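Local atomic coordinates of 39 kDa initiator binding protein (Trichomonas vaginalis, PDB entry 1PP7), a protein that binds the initiator element of core promoters through its DNA-binding domain, the part present here, and so probably directs where transcription starts. Residues C[10-22]-C[40-54]. Sequence-based numbering, arbitrary orientation.
Sequences FTSRLPPEIVAAL and MLLTYLASNPQLEEE
Arg13 reaches across to Glu54 in a salt bridge whose hydrogen bond is weak: NH2 lies 3.3 Å from Glu54 OE1, the angle at the hydrogen is 127°, and the guanidinium and carboxylate planes stand nearly perpendicular. The firmer partner of Arg13 is the carbonyl of Ser9, which accepts from NE. Leu51 CD2 rests over one guanidinium face, while the Gln50 side chain meets its edge at NH1.

Asn48 uses both ends of its amide. Its ND2 donates almost straight to Tyr44 OH at 2.8 Å, the hydroxyl lying in the amide plane; its OD1 caps helix 49-54 by accepting from Leu51 N at 3.1 Å, from above the carbonyl plane. Tyr44 O accepts from both the backbone N and OG of Ser47; Asn48 N closes the type I turn from Leu45 by donating to Leu45 O. The Tyr44 ring, turned by a chi1 of 165° that sets CG opposite the backbone N, offers a face to Pro15, whose CD sits 3.8 Å from the ring centroid in a CH-pi contact. Beyond it, Ile18 and Leu22 pack on Leu41, where helix 16-22 runs roughly antiparallel to helix 40-45. The contact joins four helices of the IBD domain, a member of the helix-turn-helix clan.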
loop_
_atom_site.group_PDB
_atom_site.type_symbol
_atom_site.label_atom_id
_atom_site.label_comp_id
_atom_site.label_asym_id
_atom_site.label_seq_id
_atom_site.Cartn_x
_atom_site.Cartn_y
_atom_site.Cartn_z
ATOM N N PHE C 10 -9.292 -10.511 3.433
ATOM C CA PHE C 10 -8.792 -9.135 3.268
ATOM C C PHE C 10 -9.706 -8.334 2.341
ATOM O O PHE C 10 -10.310 -7.326 2.742
ATOM C CB PHE C 10 -7.402 -9.076 2.613
ATOM C CG PHE C 10 -6.280 -9.579 3.454
ATOM C CD1 PHE C 10 -6.405 -9.702 4.832
ATOM C CD2 PHE C 10 -5.077 -9.943 2.846
ATOM C CE1 PHE C 10 -5.339 -10.192 5.602
ATOM C CE2 PHE C 10 -4.007 -10.431 3.601
ATOM C CZ PHE C 10 -4.139 -10.556 4.981
ATOM N N THR C 11 -9.791 -8.771 1.088
ATOM C CA THR C 11 -10.597 -8.018 0.136
ATOM C C THR C 11 -12.059 -8.033 0.539
ATOM O O THR C 11 -12.729 -6.996 0.443
ATOM C CB THR C 11 -10.446 -8.515 -1.335
ATOM O OG1 THR C 11 -11.525 -9.390 -1.662
ATOM C CG2 THR C 11 -9.120 -9.232 -1.529
ATOM N N SER C 12 -12.546 -9.181 1.018
ATOM C CA SER C 12 -13.936 -9.273 1.444
ATOM C C SER C 12 -14.244 -8.258 2.551
ATOM O O SER C 12 -15.405 -7.916 2.770
ATOM C CB SER C 12 -14.258 -10.668 1.968
ATOM O OG SER C 12 -13.845 -10.793 3.330
ATOM N N ARG C 13 -13.222 -7.770 3.245
ATOM C CA ARG C 13 -13.462 -6.823 4.312
ATOM C C ARG C 13 -13.238 -5.377 3.949
ATOM O O ARG C 13 -13.571 -4.468 4.697
ATOM C CB ARG C 13 -12.654 -7.223 5.538
ATOM C CG ARG C 13 -13.305 -8.434 6.181
ATOM C CD ARG C 13 -12.797 -8.651 7.559
ATOM N NE ARG C 13 -11.417 -9.111 7.518
ATOM C CZ ARG C 13 -10.508 -8.811 8.440
ATOM N NH1 ARG C 13 -10.849 -8.042 9.481
ATOM N NH2 ARG C 13 -9.259 -9.266 8.309
ATOM N N LEU C 14 -12.680 -5.135 2.788
ATOM C CA LEU C 14 -12.483 -3.748 2.427
ATOM C C LEU C 14 -13.576 -3.369 1.399
ATOM O O LEU C 14 -14.116 -4.221 0.691
ATOM C CB LEU C 14 -11.010 -3.528 1.976
ATOM C CG LEU C 14 -10.433 -4.262 0.783
ATOM C CD1 LEU C 14 -10.823 -3.420 -0.372
ATOM C CD2 LEU C 14 -8.935 -4.425 0.806
ATOM N N PRO C 15 -13.962 -2.097 1.365
ATOM C CA PRO C 15 -14.997 -1.553 0.474
ATOM C C PRO C 15 -14.863 -1.917 -1.038
ATOM O O PRO C 15 -13.751 -1.928 -1.587
ATOM C CB PRO C 15 -14.875 -0.039 0.690
ATOM C CG PRO C 15 -14.180 0.090 2.052
ATOM C CD PRO C 15 -13.177 -1.014 1.974
ATOM N N PRO C 16 -16.006 -2.196 -1.726
ATOM C CA PRO C 16 -16.033 -2.550 -3.155
ATOM C C PRO C 16 -15.229 -1.532 -3.981
ATOM O O PRO C 16 -14.600 -1.881 -4.979
ATOM C CB PRO C 16 -17.523 -2.493 -3.505
ATOM C CG PRO C 16 -18.179 -2.855 -2.219
ATOM C CD PRO C 16 -17.383 -2.077 -1.196
ATOM N N GLU C 17 -15.273 -0.271 -3.566
ATOM C CA GLU C 17 -14.567 0.790 -4.266
ATOM C C GLU C 17 -13.038 0.570 -4.289
ATOM O O GLU C 17 -12.369 0.709 -5.341
ATOM C CB GLU C 17 -14.890 2.091 -3.568
ATOM C CG GLU C 17 -14.297 3.314 -4.167
ATOM C CD GLU C 17 -14.575 4.533 -3.300
ATOM O OE1 GLU C 17 -14.201 5.660 -3.733
ATOM O OE2 GLU C 17 -15.165 4.359 -2.180
ATOM N N ILE C 18 -12.491 0.245 -3.116
ATOM C CA ILE C 18 -11.067 0.003 -2.971
ATOM C C ILE C 18 -10.686 -1.307 -3.722
ATOM O O ILE C 18 -9.663 -1.383 -4.403
ATOM C CB ILE C 18 -10.692 -0.116 -1.466
ATOM C CG1 ILE C 18 -11.276 1.056 -0.660
ATOM C CG2 ILE C 18 -9.200 -0.230 -1.324
ATOM C CD1 ILE C 18 -10.528 2.374 -0.771
ATOM N N VAL C 19 -11.511 -2.335 -3.607
ATOM C CA VAL C 19 -11.208 -3.598 -4.282
ATOM C C VAL C 19 -11.098 -3.340 -5.758
ATOM O O VAL C 19 -10.179 -3.817 -6.408
ATOM C CB VAL C 19 -12.296 -4.681 -4.092
ATOM C CG1 VAL C 19 -11.931 -5.897 -4.895
ATOM C CG2 VAL C 19 -12.420 -5.044 -2.660
ATOM N N ALA C 20 -12.055 -2.579 -6.272
ATOM C CA ALA C 20 -12.076 -2.217 -7.672
ATOM C C ALA C 20 -10.905 -1.325 -8.078
ATOM O O ALA C 20 -10.313 -1.567 -9.126
ATOM C CB ALA C 20 -13.390 -1.530 -8.028
ATOM N N ALA C 21 -10.565 -0.303 -7.282
ATOM C CA ALA C 21 -9.457 0.581 -7.655
ATOM C C ALA C 21 -8.133 -0.188 -7.637
ATOM O O ALA C 21 -7.161 0.168 -8.344
ATOM C CB ALA C 21 -9.382 1.714 -6.714
ATOM N N LEU C 22 -8.086 -1.236 -6.811
ATOM C CA LEU C 22 -6.898 -2.044 -6.698
ATOM C C LEU C 22 -6.791 -2.964 -7.881
ATOM O O LEU C 22 -5.714 -3.250 -8.377
ATOM C CB LEU C 22 -6.947 -2.827 -5.409
ATOM C CG LEU C 22 -6.520 -1.920 -4.248
ATOM C CD1 LEU C 22 -6.841 -2.554 -2.863
ATOM C CD2 LEU C 22 -5.039 -1.605 -4.444
ATOM N N MET C 40 -4.373 5.357 -1.419
ATOM C CA MET C 40 -5.780 5.168 -1.022
ATOM C C MET C 40 -5.880 4.048 -0.006
ATOM O O MET C 40 -6.746 4.078 0.808
ATOM C CB MET C 40 -6.651 4.764 -2.189
ATOM C CG MET C 40 -6.737 5.818 -3.226
ATOM S SD MET C 40 -7.711 5.242 -4.657
ATOM C CE MET C 40 -6.479 5.276 -6.077
ATOM N N LEU C 41 -4.993 3.062 -0.088
ATOM C CA LEU C 41 -5.036 1.912 0.788
ATOM C C LEU C 41 -4.698 2.345 2.199
ATOM O O LEU C 41 -5.402 2.072 3.127
ATOM C CB LEU C 41 -4.013 0.875 0.333
ATOM C CG LEU C 41 -4.543 -0.535 0.202
ATOM C CD1 LEU C 41 -3.513 -1.545 0.674
ATOM C CD2 LEU C 41 -5.808 -0.653 1.031
ATOM N N LEU C 42 -3.588 3.054 2.293
ATOM C CA LEU C 42 -3.031 3.621 3.492
ATOM C C LEU C 42 -4.095 4.529 4.132
ATOM O O LEU C 42 -4.421 4.408 5.333
ATOM C CB LEU C 42 -1.828 4.413 3.048
ATOM C CG LEU C 42 -0.471 4.424 3.721
ATOM C CD1 LEU C 42 -0.304 3.390 4.784
ATOM C CD2 LEU C 42 0.540 4.314 2.628
ATOM N N THR C 43 -4.661 5.413 3.319
ATOM C CA THR C 43 -5.676 6.328 3.772
ATOM C C THR C 43 -6.845 5.557 4.371
ATOM O O THR C 43 -7.329 5.865 5.488
ATOM C CB THR C 43 -6.181 7.203 2.622
ATOM O OG1 THR C 43 -5.124 8.075 2.182
ATOM C CG2 THR C 43 -7.361 8.077 3.091
ATOM N N TYR C 44 -7.295 4.528 3.675
ATOM C CA TYR C 44 -8.422 3.818 4.219
ATOM C C TYR C 44 -8.101 2.947 5.438
ATOM O O TYR C 44 -8.896 2.841 6.362
ATOM C CB TYR C 44 -9.122 2.984 3.138
ATOM C CG TYR C 44 -10.071 1.967 3.725
ATOM C CD1 TYR C 44 -9.622 0.677 4.025
ATOM C CD2 TYR C 44 -11.421 2.300 4.016
ATOM C CE1 TYR C 44 -10.479 -0.271 4.592
ATOM C CE2 TYR C 44 -12.297 1.346 4.595
ATOM C CZ TYR C 44 -11.819 0.057 4.879
ATOM O OH TYR C 44 -12.633 -0.923 5.423
ATOM N N LEU C 45 -6.949 2.312 5.464
ATOM C CA LEU C 45 -6.712 1.482 6.600
ATOM C C LEU C 45 -6.674 2.347 7.852
ATOM O O LEU C 45 -6.996 1.877 8.934
ATOM C CB LEU C 45 -5.439 0.671 6.391
ATOM C CG LEU C 45 -5.594 -0.439 5.361
ATOM C CD1 LEU C 45 -4.234 -1.059 5.144
ATOM C CD2 LEU C 45 -6.603 -1.515 5.839
ATOM N N ALA C 46 -6.355 3.629 7.687
ATOM C CA ALA C 46 -6.260 4.569 8.808
ATOM C C ALA C 46 -7.517 4.604 9.633
ATOM O O ALA C 46 -7.480 4.943 10.816
ATOM C CB ALA C 46 -5.958 5.970 8.294
ATOM N N SER C 47 -8.632 4.259 9.000
ATOM C CA SER C 47 -9.928 4.233 9.663
ATOM C C SER C 47 -10.418 2.806 10.008
ATOM O O SER C 47 -11.464 2.641 10.650
ATOM C CB SER C 47 -10.969 4.889 8.765
ATOM O OG SER C 47 -11.299 4.008 7.697
ATOM N N ASN C 48 -9.707 1.776 9.551
ATOM C CA ASN C 48 -10.110 0.400 9.857
ATOM C C ASN C 48 -8.905 -0.221 10.556
ATOM O O ASN C 48 -8.090 -0.856 9.889
ATOM C CB ASN C 48 -10.410 -0.358 8.567
ATOM C CG ASN C 48 -11.112 -1.713 8.799
ATOM O OD1 ASN C 48 -10.921 -2.371 9.834
ATOM N ND2 ASN C 48 -11.911 -2.145 7.798
ATOM N N PRO C 49 -8.752 -0.000 11.893
ATOM C CA PRO C 49 -7.680 -0.488 12.785
ATOM C C PRO C 49 -7.479 -1.986 12.749
ATOM O O PRO C 49 -6.345 -2.465 12.792
ATOM C CB PRO C 49 -8.140 -0.081 14.178
ATOM C CG PRO C 49 -9.000 1.043 13.959
ATOM C CD PRO C 49 -9.684 0.861 12.642
ATOM N N GLN C 50 -8.582 -2.721 12.689
ATOM C CA GLN C 50 -8.549 -4.180 12.677
ATOM C C GLN C 50 -7.911 -4.626 11.380
ATOM O O GLN C 50 -6.923 -5.333 11.385
ATOM C CB GLN C 50 -9.987 -4.751 12.855
ATOM C CG GLN C 50 -10.210 -6.233 12.450
ATOM C CD GLN C 50 -11.687 -6.725 12.640
ATOM O OE1 GLN C 50 -12.629 -6.227 11.972
ATOM N NE2 GLN C 50 -11.882 -7.705 13.550
ATOM N N LEU C 51 -8.442 -4.179 10.259
ATOM C CA LEU C 51 -7.876 -4.583 8.988
ATOM C C LEU C 51 -6.432 -4.079 8.831
ATOM O O LEU C 51 -5.569 -4.776 8.309
ATOM C CB LEU C 51 -8.737 -4.044 7.854
ATOM C CG LEU C 51 -9.180 -5.103 6.852
ATOM C CD1 LEU C 51 -9.653 -4.403 5.601
ATOM C CD2 LEU C 51 -8.034 -6.044 6.537
ATOM N N GLU C 52 -6.185 -2.853 9.266
ATOM C CA GLU C 52 -4.865 -2.253 9.196
ATOM C C GLU C 52 -3.869 -3.157 9.902
ATOM O O GLU C 52 -2.737 -3.230 9.461
ATOM C CB GLU C 52 -4.941 -0.872 9.825
ATOM C CG GLU C 52 -3.662 -0.168 10.122
ATOM C CD GLU C 52 -3.918 1.231 10.764
ATOM O OE1 GLU C 52 -4.648 1.351 11.810
ATOM O OE2 GLU C 52 -3.376 2.219 10.202
ATOM N N GLU C 53 -4.313 -3.847 10.973
ATOM C CA GLU C 53 -3.508 -4.823 11.774
ATOM C C GLU C 53 -3.199 -6.043 10.881
ATOM O O GLU C 53 -2.045 -6.349 10.567
ATOM C CB GLU C 53 -4.295 -5.432 12.990
ATOM C CG GLU C 53 -4.444 -4.693 14.377
ATOM C CD GLU C 53 -5.442 -5.426 15.375
ATOM O OE1 GLU C 53 -5.626 -4.986 16.552
ATOM O OE2 GLU C 53 -6.053 -6.451 14.977
ATOM N N GLU C 54 -4.272 -6.758 10.535
ATOM C CA GLU C 54 -4.194 -7.959 9.724
ATOM C C GLU C 54 -3.321 -7.736 8.465
ATOM O O GLU C 54 -2.428 -8.539 8.181
ATOM C CB GLU C 54 -5.610 -8.423 9.333
ATOM C CG GLU C 54 -6.637 -8.393 10.479
ATOM C CD GLU C 54 -6.792 -9.732 11.256
ATOM O OE1 GLU C 54 -7.465 -10.671 10.737
ATOM O OE2 GLU C 54 -6.251 -9.846 12.391
#